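Local coordinates for LP04448p (Drosophila melanogaster, PDB 2QK2), which probably binds tubulin through this second TOG domain, an array of HEAT repeats, and takes part in microtubule plus-end tracking, at residues Leu103-Lys108 with Leu142-Pro147; Glu136-Ser141 with Leu155-Ala160; Ser148-Thr153 with Val182-Glu187; Thr167-Lys172 with Gly201-Leu206; Leu176-Leu181 with Pro214-Val219. All blocks are in the same frame, centred on the assembly; numbering follows the deposited sequence.

Contact 1: Leu103-Lys108 with Leu142-Pro147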
# COMPACT_ATOMS: atom_id res chain seq x y z
N LEU A 103 7.07 -3.81 0.85
CA LEU A 103 6.46 -2.72 1.60
C LEU A 103 5.78 -3.22 2.87
O LEU A 103 5.97 -2.64 3.95
CB LEU A 103 5.45 -1.98 0.71
CG LEU A 103 6.09 -1.13 -0.40
CD1 LEU A 103 5.03 -0.66 -1.38
CD2 LEU A 103 6.81 0.07 0.23
N LEU A 104 4.99 -4.29 2.76
CA LEU A 104 4.29 -4.84 3.92
C LEU A 104 5.25 -5.24 5.04
O LEU A 104 5.03 -4.92 6.21
CB LEU A 104 3.44 -6.05 3.51
CG LEU A 104 2.23 -5.74 2.63
CD1 LEU A 104 1.57 -7.04 2.16
CD2 LEU A 104 1.24 -4.88 3.40
N GLU A 105 6.32 -5.94 4.68
CA GLU A 105 7.31 -6.37 5.67
C GLU A 105 8.01 -5.20 6.34
O GLU A 105 8.43 -5.30 7.50
CB GLU A 105 8.35 -7.28 5.02
CG GLU A 105 7.91 -8.73 4.95
CD GLU A 105 8.83 -9.58 4.09
OE1 GLU A 105 10.06 -9.35 4.14
OE2 GLU A 105 8.32 -10.48 3.38
N LYS A 106 8.12 -4.08 5.63
CA LYS A 106 8.77 -2.91 6.19
C LYS A 106 7.92 -2.24 7.26
O LYS A 106 8.38 -1.34 7.96
CB LYS A 106 9.13 -1.93 5.08
CG LYS A 106 10.03 -0.79 5.54
CD LYS A 106 11.31 -1.31 6.22
CE LYS A 106 12.08 -0.16 6.86
NZ LYS A 106 13.28 -0.62 7.61
N PHE A 107 6.67 -2.68 7.41
CA PHE A 107 5.81 -2.11 8.43
C PHE A 107 6.26 -2.53 9.83
O PHE A 107 5.59 -2.24 10.82
CB PHE A 107 4.34 -2.48 8.20
CG PHE A 107 3.62 -1.55 7.26
CD1 PHE A 107 3.02 -2.03 6.10
CD2 PHE A 107 3.59 -0.18 7.51
CE1 PHE A 107 2.40 -1.16 5.21
CE2 PHE A 107 2.96 0.70 6.63
CZ PHE A 107 2.37 0.21 5.47
N LYS A 108 7.40 -3.21 9.91
CA LYS A 108 7.94 -3.61 11.20
C LYS A 108 8.51 -2.32 11.81
O LYS A 108 8.66 -2.20 13.02
CB LYS A 108 9.06 -4.63 11.04
CG LYS A 108 10.20 -4.14 10.17
CD LYS A 108 11.40 -5.08 10.20
CE LYS A 108 12.48 -4.59 9.24
NZ LYS A 108 12.79 -3.14 9.46
N LEU A 142 -0.45 -11.19 6.85
CA LEU A 142 -1.33 -11.21 8.03
C LEU A 142 -0.84 -12.26 9.02
O LEU A 142 -1.29 -12.30 10.17
CB LEU A 142 -2.78 -11.49 7.63
CG LEU A 142 -3.55 -10.31 7.03
CD1 LEU A 142 -4.93 -10.78 6.58
CD2 LEU A 142 -3.67 -9.20 8.06
N SER A 143 0.07 -13.12 8.57
CA SER A 143 0.64 -14.16 9.41
C SER A 143 2.01 -13.76 9.94
O SER A 143 2.61 -14.50 10.72
CB SER A 143 0.77 -15.48 8.64
OG SER A 143 -0.48 -16.11 8.50
N ASN A 144 2.52 -12.61 9.51
CA ASN A 144 3.82 -12.13 9.97
C ASN A 144 3.79 -12.14 11.49
O ASN A 144 2.78 -11.80 12.10
CB ASN A 144 4.06 -10.71 9.44
CG ASN A 144 5.50 -10.24 9.64
OD1 ASN A 144 5.97 -10.09 10.77
ND2 ASN A 144 6.20 -10.00 8.54
N LYS A 145 4.90 -12.54 12.12
CA LYS A 145 4.95 -12.61 13.58
C LYS A 145 4.93 -11.23 14.22
O LYS A 145 4.58 -11.08 15.39
CB LYS A 145 6.20 -13.37 14.04
CG LYS A 145 7.49 -12.54 14.08
CD LYS A 145 8.37 -12.76 12.85
CE LYS A 145 7.73 -12.26 11.56
NZ LYS A 145 8.60 -12.46 10.37
N ASN A 146 5.31 -10.21 13.46
CA ASN A 146 5.36 -8.85 13.97
C ASN A 146 3.97 -8.20 14.04
O ASN A 146 3.30 -8.01 13.02
CB ASN A 146 6.27 -8.02 13.08
CG ASN A 146 6.65 -6.71 13.71
OD1 ASN A 146 7.63 -6.63 14.45
ND2 ASN A 146 5.86 -5.67 13.44
N PRO A 147 3.52 -7.82 15.26
CA PRO A 147 2.22 -7.19 15.45
C PRO A 147 2.01 -5.95 14.58
O PRO A 147 0.92 -5.73 14.05
CB PRO A 147 2.22 -6.83 16.94
CG PRO A 147 3.12 -7.87 17.54
CD PRO A 147 4.25 -7.94 16.54
O HOH W 1 8.64 -7.63 8.83
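Glu105 and Lys108, of the segment that lies on helix 93-105, meet two asparagines of the loop joining helix 131-141 to helix 147-161, at the surface of the HEAT-repeat solenoid that forms a TOG domain. The loop starts at Leu142, which is turned to the core against Thr153, Ser180 and Leu181. The first residue to reach across is Asn144. Its CG is anti to the backbone N (chi1 -169°), which brings the amide alongside the Glu105 stem; Asn144 ND2 comes within 4.2 Å of Glu105 CG as the two side chains cross at about a right angle. The same amide folds back in an Asx turn: Asn144 OD1 accepts from Asn146 N at 2.8 Å, the donor in the carbonyl plane on a lone pair, which helps to hold the amide's rotation. A water completes the join, donating to Glu105 O at 2.7 Å and accepting weakly from Asn144 ND2 at 3.4 Å. Replacing Asn144 with an alanine would probably leave Asn146 N without its acceptor, free the turn to shift and cost the water one partner. Asn146 stands at the N-cap position of helix 147-161, a place that suits a short polar side chain, and is followed by Pro147 in the helix's first turn. It lies alongside the start of the Lys108 side chain, Asn146 CG being 4.2 Å from Lys108 CB, while the rest of the lysine leads away.

Contact 2: Glu136-Ser141 with Leu155-Ala160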
# COMPACT_ATOMS: atom_id res chain seq x y z
N GLU A 136 -1.88 -13.62 -2.16
CA GLU A 136 -0.87 -14.43 -1.47
C GLU A 136 0.01 -13.60 -0.56
O GLU A 136 0.23 -13.95 0.60
CB GLU A 136 -0.01 -15.19 -2.48
CG GLU A 136 -0.75 -16.29 -3.22
CD GLU A 136 0.17 -17.11 -4.12
OE1 GLU A 136 1.17 -17.67 -3.60
OE2 GLU A 136 -0.10 -17.18 -5.33
N SER A 137 0.54 -12.49 -1.08
CA SER A 137 1.40 -11.62 -0.29
C SER A 137 0.63 -11.05 0.90
O SER A 137 1.13 -11.04 2.03
CB SER A 137 1.92 -10.47 -1.16
OG SER A 137 2.71 -10.97 -2.22
N ILE A 138 -0.58 -10.57 0.64
CA ILE A 138 -1.42 -9.99 1.68
C ILE A 138 -1.70 -10.99 2.79
O ILE A 138 -1.45 -10.71 3.97
CB ILE A 138 -2.76 -9.49 1.09
CG1 ILE A 138 -2.49 -8.37 0.09
CG2 ILE A 138 -3.68 -9.01 2.21
CD1 ILE A 138 -3.74 -7.80 -0.57
N VAL A 139 -2.22 -12.15 2.43
CA VAL A 139 -2.54 -13.19 3.40
C VAL A 139 -1.29 -13.64 4.17
O VAL A 139 -1.33 -13.81 5.38
CB VAL A 139 -3.20 -14.41 2.70
CG1 VAL A 139 -3.39 -15.56 3.68
CG2 VAL A 139 -4.55 -13.99 2.13
N GLU A 140 -0.19 -13.81 3.45
CA GLU A 140 1.05 -14.22 4.09
C GLU A 140 1.48 -13.17 5.12
O GLU A 140 1.96 -13.51 6.20
CB GLU A 140 2.15 -14.40 3.04
CG GLU A 140 3.48 -14.86 3.61
CD GLU A 140 4.55 -14.98 2.53
OE1 GLU A 140 4.35 -15.77 1.58
OE2 GLU A 140 5.59 -14.29 2.64
N SER A 141 1.29 -11.90 4.79
CA SER A 141 1.67 -10.82 5.69
C SER A 141 0.81 -10.79 6.96
O SER A 141 1.30 -10.40 8.02
CB SER A 141 1.58 -9.48 4.96
OG SER A 141 2.13 -8.44 5.74
N LEU A 155 -4.97 -2.74 8.02
CA LEU A 155 -5.38 -1.38 7.70
C LEU A 155 -5.23 -1.13 6.19
O LEU A 155 -6.02 -0.39 5.59
CB LEU A 155 -4.54 -0.37 8.49
CG LEU A 155 -4.80 -0.36 10.01
CD1 LEU A 155 -3.83 0.59 10.69
CD2 LEU A 155 -6.25 0.06 10.28
N PHE A 156 -4.21 -1.74 5.60
CA PHE A 156 -4.00 -1.60 4.15
C PHE A 156 -5.22 -2.18 3.43
O PHE A 156 -5.74 -1.60 2.48
CB PHE A 156 -2.74 -2.36 3.72
CG PHE A 156 -2.69 -2.67 2.25
CD1 PHE A 156 -2.67 -1.65 1.31
CD2 PHE A 156 -2.68 -3.99 1.80
CE1 PHE A 156 -2.63 -1.93 -0.06
CE2 PHE A 156 -2.65 -4.29 0.44
CZ PHE A 156 -2.62 -3.26 -0.49
N ILE A 157 -5.68 -3.34 3.89
CA ILE A 157 -6.86 -3.99 3.31
C ILE A 157 -8.10 -3.09 3.44
O ILE A 157 -8.90 -2.96 2.50
CB ILE A 157 -7.11 -5.35 4.00
CG1 ILE A 157 -5.96 -6.31 3.66
CG2 ILE A 157 -8.45 -5.93 3.55
CD1 ILE A 157 -6.02 -7.63 4.41
N ALA A 158 -8.25 -2.46 4.60
CA ALA A 158 -9.38 -1.57 4.84
C ALA A 158 -9.38 -0.41 3.84
O ALA A 158 -10.39 -0.14 3.19
CB ALA A 158 -9.34 -1.03 6.27
N ARG A 159 -8.25 0.29 3.73
CA ARG A 159 -8.16 1.41 2.81
C ARG A 159 -8.35 0.92 1.37
O ARG A 159 -9.05 1.56 0.58
CB ARG A 159 -6.81 2.12 2.95
CG ARG A 159 -6.57 2.74 4.33
CD ARG A 159 -5.37 3.70 4.31
NE ARG A 159 -4.15 3.06 3.82
CZ ARG A 159 -3.35 2.27 4.54
NH1 ARG A 159 -3.63 2.01 5.82
NH2 ARG A 159 -2.28 1.73 3.98
N ALA A 160 -7.75 -0.22 1.04
CA ALA A 160 -7.88 -0.78 -0.31
C ALA A 160 -9.35 -1.06 -0.67
O ALA A 160 -9.81 -0.71 -1.77
CB ALA A 160 -7.07 -2.07 -0.41
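Ile138 on helix 131-141 projects between Phe156 and Ile157, consecutive residues of helix 147-161, and the whole contact runs through these three buried side chains. One half is aliphatic against aliphatic. With CG1 anti to the carbonyl carbon (chi1 -63°), Ile138 sends its two branches to different partners, and CG2 takes Ile157: it lies 3.5 Å from Ile157 CD1, tighter than usual for two carbons, and 3.8 Å from Ile157 CG1. The two isoleucines cross obliquely. Isoleucine suits this place, its CG2 branch serving one neighbour and its longer CG1-CD1 arm the other.

The other half is aliphatic against aromatic. Ile138 CD1 comes to the edge of the Phe156 ring, near its plane, 3.8 Å from Phe156 CE2, with Ile138 CG1 behind it at 4.1 Å from the same atom. The ring thus meets the isoleucine with its rim and not with a face; the same ring also packs against Ile122 and Asp123 of helix 112-126.

The polar groups with known partners, Ser141 and Arg159, make their bonds away from this centre: Arg159 NE forms a salt bridge with Asp123, and Ser141 OG is hydrogen-bonded to Thr153 OG1, joining the two helices about a turn further along. Between segments 136-141 and 155-160 themselves the contact is apolar, which implies that shape and burial probably set the closeness of the helices at this point.

Contact 3: Ser148-Thr153 with Val182-Glu187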
# COMPACT_ATOMS: atom_id res chain seq x y z
N SER A 148 3.05 -5.15 14.42
CA SER A 148 2.96 -3.94 13.61
C SER A 148 2.63 -4.25 12.16
O SER A 148 1.85 -3.54 11.52
CB SER A 148 4.27 -3.15 13.69
OG SER A 148 4.43 -2.57 14.97
N VAL A 149 3.23 -5.32 11.64
CA VAL A 149 2.99 -5.72 10.26
C VAL A 149 1.55 -6.21 10.11
O VAL A 149 0.85 -5.83 9.18
CB VAL A 149 3.96 -6.84 9.81
CG1 VAL A 149 3.54 -7.40 8.45
CG2 VAL A 149 5.38 -6.28 9.74
N LYS A 150 1.10 -7.05 11.05
CA LYS A 150 -0.27 -7.56 11.00
C LYS A 150 -1.27 -6.42 10.99
O LYS A 150 -2.21 -6.41 10.19
CB LYS A 150 -0.58 -8.44 12.22
CG LYS A 150 0.19 -9.75 12.32
CD LYS A 150 -0.56 -10.68 13.27
CE LYS A 150 0.25 -11.89 13.66
NZ LYS A 150 1.26 -11.51 14.69
N SER A 151 -1.08 -5.46 11.88
CA SER A 151 -1.98 -4.32 11.98
C SER A 151 -2.00 -3.49 10.70
O SER A 151 -3.07 -3.21 10.15
CB SER A 151 -1.58 -3.43 13.16
OG SER A 151 -2.39 -2.27 13.19
N GLU A 152 -0.83 -3.08 10.23
CA GLU A 152 -0.75 -2.26 9.02
C GLU A 152 -1.24 -3.01 7.79
O GLU A 152 -1.76 -2.41 6.85
CB GLU A 152 0.68 -1.76 8.79
CG GLU A 152 1.15 -0.70 9.80
CD GLU A 152 0.34 0.60 9.75
OE1 GLU A 152 -0.04 1.03 8.63
OE2 GLU A 152 0.10 1.19 10.82
N THR A 153 -1.10 -4.34 7.80
CA THR A 153 -1.58 -5.12 6.67
C THR A 153 -3.11 -5.07 6.68
O THR A 153 -3.74 -4.87 5.64
CB THR A 153 -1.12 -6.60 6.76
OG1 THR A 153 0.31 -6.66 6.71
CG2 THR A 153 -1.68 -7.40 5.59
N VAL A 182 -10.27 -12.72 10.51
CA VAL A 182 -10.91 -13.14 11.75
C VAL A 182 -9.82 -13.70 12.66
O VAL A 182 -9.87 -13.56 13.88
CB VAL A 182 -11.99 -14.22 11.50
CG1 VAL A 182 -12.43 -14.84 12.83
CG2 VAL A 182 -13.18 -13.59 10.80
N LYS A 183 -8.83 -14.33 12.04
CA LYS A 183 -7.72 -14.90 12.78
C LYS A 183 -6.95 -13.80 13.52
O LYS A 183 -6.68 -13.91 14.71
CB LYS A 183 -6.80 -15.65 11.82
CG LYS A 183 -5.91 -16.69 12.47
CD LYS A 183 -5.30 -17.58 11.40
CE LYS A 183 -6.40 -18.24 10.57
NZ LYS A 183 -5.88 -18.85 9.30
N THR A 184 -6.61 -12.72 12.82
CA THR A 184 -5.89 -11.64 13.48
C THR A 184 -6.83 -10.87 14.41
O THR A 184 -6.38 -10.23 15.37
CB THR A 184 -5.24 -10.67 12.45
OG1 THR A 184 -6.22 -10.20 11.51
CG2 THR A 184 -4.12 -11.38 11.69
N LEU A 185 -8.13 -10.93 14.14
CA LEU A 185 -9.11 -10.26 14.99
C LEU A 185 -9.08 -10.88 16.38
O LEU A 185 -9.29 -10.20 17.39
CB LEU A 185 -10.52 -10.41 14.40
CG LEU A 185 -11.68 -9.88 15.24
CD1 LEU A 185 -11.63 -8.36 15.32
CD2 LEU A 185 -13.00 -10.34 14.63
N ASN A 186 -8.81 -12.18 16.43
CA ASN A 186 -8.76 -12.90 17.69
C ASN A 186 -7.36 -12.91 18.31
O ASN A 186 -7.11 -13.62 19.28
CB ASN A 186 -9.26 -14.33 17.51
CG ASN A 186 -10.71 -14.37 17.06
OD1 ASN A 186 -11.55 -13.61 17.54
ND2 ASN A 186 -11.02 -15.28 16.14
N GLU A 187 -6.45 -12.12 17.74
CA GLU A 187 -5.09 -12.03 18.26
C GLU A 187 -5.17 -11.29 19.59
O GLU A 187 -6.09 -10.51 19.82
CB GLU A 187 -4.20 -11.24 17.29
CG GLU A 187 -2.87 -11.90 16.97
CD GLU A 187 -3.02 -13.11 16.08
OE1 GLU A 187 -3.78 -14.03 16.44
OE2 GLU A 187 -2.37 -13.15 15.01
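Lys150 reaches from helix 147-161 to Thr184 and Glu187, where helix 171-185 gives way to a loop. Its CB sets out toward that segment, and CG, anti to the carbonyl carbon (chi1 -66°), carries the chain on. CD is the first atom to meet anything there: it passes 4.0 Å from Thr184 CG2 and 3.5 Å from Glu187 OE2. CE comes closer still, 3.2 Å from Glu187 OE2, and it touches the backbone carbonyl of Asn144 as well. At the last torsion the chain bends, so NZ ends 4.0 Å from Glu187 OE2, a long salt bridge in which the oxygen sits nearer the methylenes than the ammonium. Lysine suits the place because its methylene stem is apolar enough for a threonine methyl and its tip can answer the carboxylate. A methionine in its place would probably leave the Glu187 carboxylate without this positively charged partner. Thr184 turns its hydroxyl elsewhere, hydrogen-bonding through OG1 to Ser196 OG and Leu181 O. Val192 of helix 190-207 touches both Lys150 and Thr184, so the lysine bridges helices 147-161 and 171-185 with helix 190-207 packed against both.

Contact 4: Thr167-Lys172 with Gly201-Leu206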
# COMPACT_ATOMS: atom_id res chain seq x y z
N THR A 167 -17.32 -6.46 -7.66
CA THR A 167 -17.10 -7.57 -8.58
C THR A 167 -15.64 -8.05 -8.63
O THR A 167 -15.33 -9.04 -9.30
CB THR A 167 -17.54 -7.21 -10.02
OG1 THR A 167 -16.84 -6.05 -10.47
CG2 THR A 167 -19.04 -6.95 -10.06
N ALA A 168 -14.76 -7.36 -7.92
CA ALA A 168 -13.35 -7.74 -7.90
C ALA A 168 -13.09 -8.88 -6.92
O ALA A 168 -12.00 -9.46 -6.90
CB ALA A 168 -12.48 -6.54 -7.54
N LEU A 169 -14.10 -9.21 -6.11
CA LEU A 169 -13.96 -10.29 -5.13
C LEU A 169 -14.92 -11.46 -5.37
O LEU A 169 -16.13 -11.30 -5.28
CB LEU A 169 -14.19 -9.77 -3.71
CG LEU A 169 -13.17 -8.83 -3.06
CD1 LEU A 169 -13.31 -7.43 -3.64
CD2 LEU A 169 -13.40 -8.80 -1.56
N ASN A 170 -14.38 -12.64 -5.67
CA ASN A 170 -15.25 -13.79 -5.85
C ASN A 170 -15.40 -14.47 -4.49
O ASN A 170 -14.81 -14.03 -3.51
CB ASN A 170 -14.70 -14.78 -6.90
CG ASN A 170 -13.27 -15.21 -6.64
OD1 ASN A 170 -12.91 -15.57 -5.52
ND2 ASN A 170 -12.45 -15.18 -7.68
N LYS A 171 -16.21 -15.52 -4.45
CA LYS A 171 -16.46 -16.24 -3.20
C LYS A 171 -15.17 -16.71 -2.52
O LYS A 171 -14.98 -16.48 -1.33
CB LYS A 171 -17.37 -17.44 -3.48
CG LYS A 171 -17.82 -18.18 -2.23
CD LYS A 171 -18.78 -19.30 -2.59
CE LYS A 171 -19.26 -20.05 -1.36
NZ LYS A 171 -20.18 -21.16 -1.72
N LYS A 172 -14.28 -17.36 -3.27
CA LYS A 172 -13.03 -17.84 -2.69
C LYS A 172 -12.21 -16.74 -2.02
O LYS A 172 -11.78 -16.90 -0.88
CB LYS A 172 -12.17 -18.52 -3.75
CG LYS A 172 -12.34 -20.03 -3.81
CD LYS A 172 -11.19 -20.68 -4.55
CE LYS A 172 -11.30 -22.20 -4.54
NZ LYS A 172 -10.10 -22.86 -5.15
N GLY A 201 -15.14 -4.57 8.89
CA GLY A 201 -16.29 -3.68 8.77
C GLY A 201 -16.36 -3.06 7.39
O GLY A 201 -17.44 -2.90 6.82
N THR A 202 -15.20 -2.71 6.84
CA THR A 202 -15.17 -2.10 5.52
C THR A 202 -15.60 -3.15 4.50
O THR A 202 -16.31 -2.85 3.54
CB THR A 202 -13.75 -1.58 5.19
OG1 THR A 202 -13.32 -0.70 6.24
CG2 THR A 202 -13.75 -0.82 3.87
N LEU A 203 -15.17 -4.39 4.72
CA LEU A 203 -15.53 -5.48 3.82
C LEU A 203 -17.04 -5.67 3.77
O LEU A 203 -17.60 -5.92 2.70
CB LEU A 203 -14.88 -6.79 4.28
CG LEU A 203 -15.17 -8.00 3.40
CD1 LEU A 203 -14.63 -7.76 1.99
CD2 LEU A 203 -14.54 -9.25 4.00
N ILE A 204 -17.71 -5.55 4.91
CA ILE A 204 -19.16 -5.69 4.97
C ILE A 204 -19.82 -4.51 4.26
O ILE A 204 -20.80 -4.66 3.52
CB ILE A 204 -19.69 -5.75 6.43
CG1 ILE A 204 -19.09 -6.96 7.16
CG2 ILE A 204 -21.20 -5.84 6.43
CD1 ILE A 204 -19.55 -7.07 8.61
N LYS A 205 -19.26 -3.32 4.49
CA LYS A 205 -19.75 -2.10 3.85
C LYS A 205 -19.76 -2.27 2.33
O LYS A 205 -20.70 -1.86 1.66
CB LYS A 205 -18.86 -0.92 4.22
CG LYS A 205 -19.59 0.26 4.83
CD LYS A 205 -20.58 0.88 3.86
CE LYS A 205 -21.59 1.75 4.60
NZ LYS A 205 -20.97 2.67 5.60
N LEU A 206 -18.71 -2.88 1.80
CA LEU A 206 -18.59 -3.07 0.36
C LEU A 206 -19.36 -4.25 -0.22
O LEU A 206 -20.01 -4.12 -1.26
CB LEU A 206 -17.11 -3.23 -0.03
CG LEU A 206 -16.82 -3.47 -1.52
CD1 LEU A 206 -17.02 -2.17 -2.29
CD2 LEU A 206 -15.39 -3.96 -1.70
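Leu169 lies in a short extended link (phi -117°, psi 116°) and faces Leu203 and Leu206, residues three apart on one side of a regular helix. The link joins the 3-10 segment 167-168 to the start of helix 171-185. Asn170 is the N-cap of that helix, its OD1 accepting from Leu173 N. The partner segment is unbroken helix, with Lys205 N bonded to Gly201 O and Leu206 N to Thr202 O.

The side chains meet by their methyl groups alone. Leu169 forks toward the helix, its two branches going to different leucines. CD2 takes Leu203, at 3.9 Å from Leu203 CD1, the side chains meeting at a slant. CD1 leads to Leu206, where the approach is looser, 4.5 Å from Leu206 CD2. Leu203 comes off its helix across the line of approach, yet with CG anti to the backbone N (chi1 -180°) its end swings nearer to the loop. Leucine fits all three places, being buried, apolar and forked at its end, so each can spread over more than one neighbour.

Leu161 of helix 147-161 touches both Leu203 and Leu206, while Leu174 and Thr178 of helix 171-185 lie against Leu203. The leucine just before the N-cap thus packs into the apolar layer between helices 147-161, 171-185 and 190-207 of the HEAT-repeat solenoid.

Contact 5: Leu176-Leu181 with Pro214-Val219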
# COMPACT_ATOMS: atom_id res chain seq x y z
N LEU A 176 -11.27 -16.34 1.92
CA LEU A 176 -9.86 -16.32 2.31
C LEU A 176 -9.53 -15.06 3.11
O LEU A 176 -8.86 -15.12 4.15
CB LEU A 176 -8.97 -16.39 1.07
CG LEU A 176 -7.46 -16.29 1.32
CD1 LEU A 176 -6.99 -17.51 2.11
CD2 LEU A 176 -6.73 -16.21 -0.02
N LEU A 177 -9.99 -13.92 2.63
CA LEU A 177 -9.74 -12.66 3.30
C LEU A 177 -10.41 -12.61 4.67
O LEU A 177 -9.78 -12.24 5.66
CB LEU A 177 -10.25 -11.51 2.43
CG LEU A 177 -9.23 -10.55 1.79
CD1 LEU A 177 -7.97 -11.27 1.37
CD2 LEU A 177 -9.90 -9.88 0.60
N THR A 178 -11.68 -12.99 4.73
CA THR A 178 -12.42 -12.98 5.99
C THR A 178 -11.78 -13.92 7.00
O THR A 178 -11.53 -13.55 8.15
CB THR A 178 -13.90 -13.38 5.77
OG1 THR A 178 -14.47 -12.55 4.74
CG2 THR A 178 -14.70 -13.18 7.06
N THR A 179 -11.50 -15.15 6.57
CA THR A 179 -10.88 -16.14 7.45
C THR A 179 -9.57 -15.62 8.03
O THR A 179 -9.33 -15.73 9.23
CB THR A 179 -10.57 -17.45 6.68
OG1 THR A 179 -11.79 -18.09 6.31
CG2 THR A 179 -9.74 -18.40 7.54
N SER A 180 -8.73 -15.05 7.17
CA SER A 180 -7.44 -14.52 7.60
C SER A 180 -7.59 -13.37 8.59
O SER A 180 -6.87 -13.31 9.59
CB SER A 180 -6.63 -14.05 6.40
OG SER A 180 -6.38 -15.11 5.50
N LEU A 181 -8.52 -12.47 8.31
CA LEU A 181 -8.76 -11.32 9.17
C LEU A 181 -9.42 -11.69 10.51
O LEU A 181 -9.16 -11.05 11.52
CB LEU A 181 -9.62 -10.27 8.44
CG LEU A 181 -8.90 -9.49 7.33
CD1 LEU A 181 -9.89 -8.70 6.48
CD2 LEU A 181 -7.89 -8.56 7.98
N PRO A 214 -22.50 -14.70 7.08
CA PRO A 214 -22.30 -16.13 7.27
C PRO A 214 -20.87 -16.49 7.69
O PRO A 214 -20.67 -17.39 8.50
CB PRO A 214 -22.65 -16.71 5.90
CG PRO A 214 -23.72 -15.78 5.43
CD PRO A 214 -23.14 -14.43 5.78
N LEU A 215 -19.90 -15.78 7.15
CA LEU A 215 -18.50 -16.06 7.47
C LEU A 215 -18.08 -15.58 8.87
O LEU A 215 -17.00 -15.94 9.34
CB LEU A 215 -17.59 -15.42 6.42
CG LEU A 215 -17.96 -15.73 4.96
CD1 LEU A 215 -16.96 -15.07 4.03
CD2 LEU A 215 -17.97 -17.24 4.75
N LEU A 216 -18.93 -14.79 9.52
CA LEU A 216 -18.61 -14.27 10.85
C LEU A 216 -19.49 -14.88 11.93
O LEU A 216 -19.56 -14.37 13.05
CB LEU A 216 -18.78 -12.74 10.85
CG LEU A 216 -18.01 -11.98 9.76
CD1 LEU A 216 -18.42 -10.51 9.77
CD2 LEU A 216 -16.52 -12.12 10.00
N ALA A 217 -20.15 -15.99 11.60
CA ALA A 217 -21.03 -16.66 12.54
C ALA A 217 -20.38 -17.01 13.88
O ALA A 217 -21.05 -17.02 14.91
CB ALA A 217 -21.61 -17.92 11.90
N ASP A 218 -19.08 -17.28 13.88
CA ASP A 218 -18.39 -17.64 15.12
C ASP A 218 -17.66 -16.50 15.83
O ASP A 218 -16.98 -16.73 16.83
CB ASP A 218 -17.41 -18.78 14.87
CG ASP A 218 -18.09 -20.04 14.40
OD1 ASP A 218 -19.10 -20.45 15.02
OD2 ASP A 218 -17.62 -20.64 13.41
N VAL A 219 -17.78 -15.28 15.32
CA VAL A 219 -17.13 -14.14 15.95
C VAL A 219 -17.95 -13.76 17.17
O VAL A 219 -19.17 -13.62 17.08
CB VAL A 219 -17.07 -12.94 14.98
CG1 VAL A 219 -16.48 -11.73 15.69
CG2 VAL A 219 -16.24 -13.30 13.76
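Thr178, buried on helix 171-185, packs against Leu215 and Leu216 in the stretch of chain between helices 209-212 and 221-233. The tight part centres on its methyl group. With OG1 anti to the carbonyl carbon (chi1 -53°), CG2 falls opposite the backbone N and touches Leu216 CD2 at 3.6 Å and Leu215 CB at 3.7 Å, so it is held against both leucines. Its hydroxyl side is covered too: Leu215 CD1 lies 3.6 Å from Thr178 OG1 and 3.9 Å from Thr178 CB. Each leucine crosses the threonine at about a right angle. A hydroxyl among leucines needs a partner, and OG1 finds one within its own helix in a hydrogen bond with Leu174 O. That is why threonine suits a buried helix face: one branch packs while the other is satisfied by the turn before.

Toward solvent the contact fades. Leu215 is only partly buried, and beyond Leu216 the chain swings out in a type I beta turn from Leu216 to Val219, closed by Val219 N bonding to Leu216 O at 3.0 Å. Ala217 and Asp218, in the middle of that turn, are exposed, a place that suits the charge of the aspartate. Leu216 also touches Ile204 of helix 190-207. A 3-10 turn and the loop after it thus lay Leu215 and Leu216 over helix 171-185 in the HEAT-repeat stack of the TOG domain.

How the contacts relate
The five contacts run along the second half of one solenoid. Contacts 1, 2 and 3 cluster, with centres 9 to 10 Å apart: contacts 2 and 3 share helix 147-161, and Ile138 O of the one packs 3.7 Å from Thr153 CG2 of the other. Contacts 3, 4 and 5 all use helix 171-185, and contacts 4 and 5 lie about 12 Å apart between centres. Contact 4 touches neither contact 1, about 23 Å away by centres, nor contact 3. TOG domains bind tubulin along an edge made of helix-connecting loops, and the loops of contacts 1 and 3 probably belong to it.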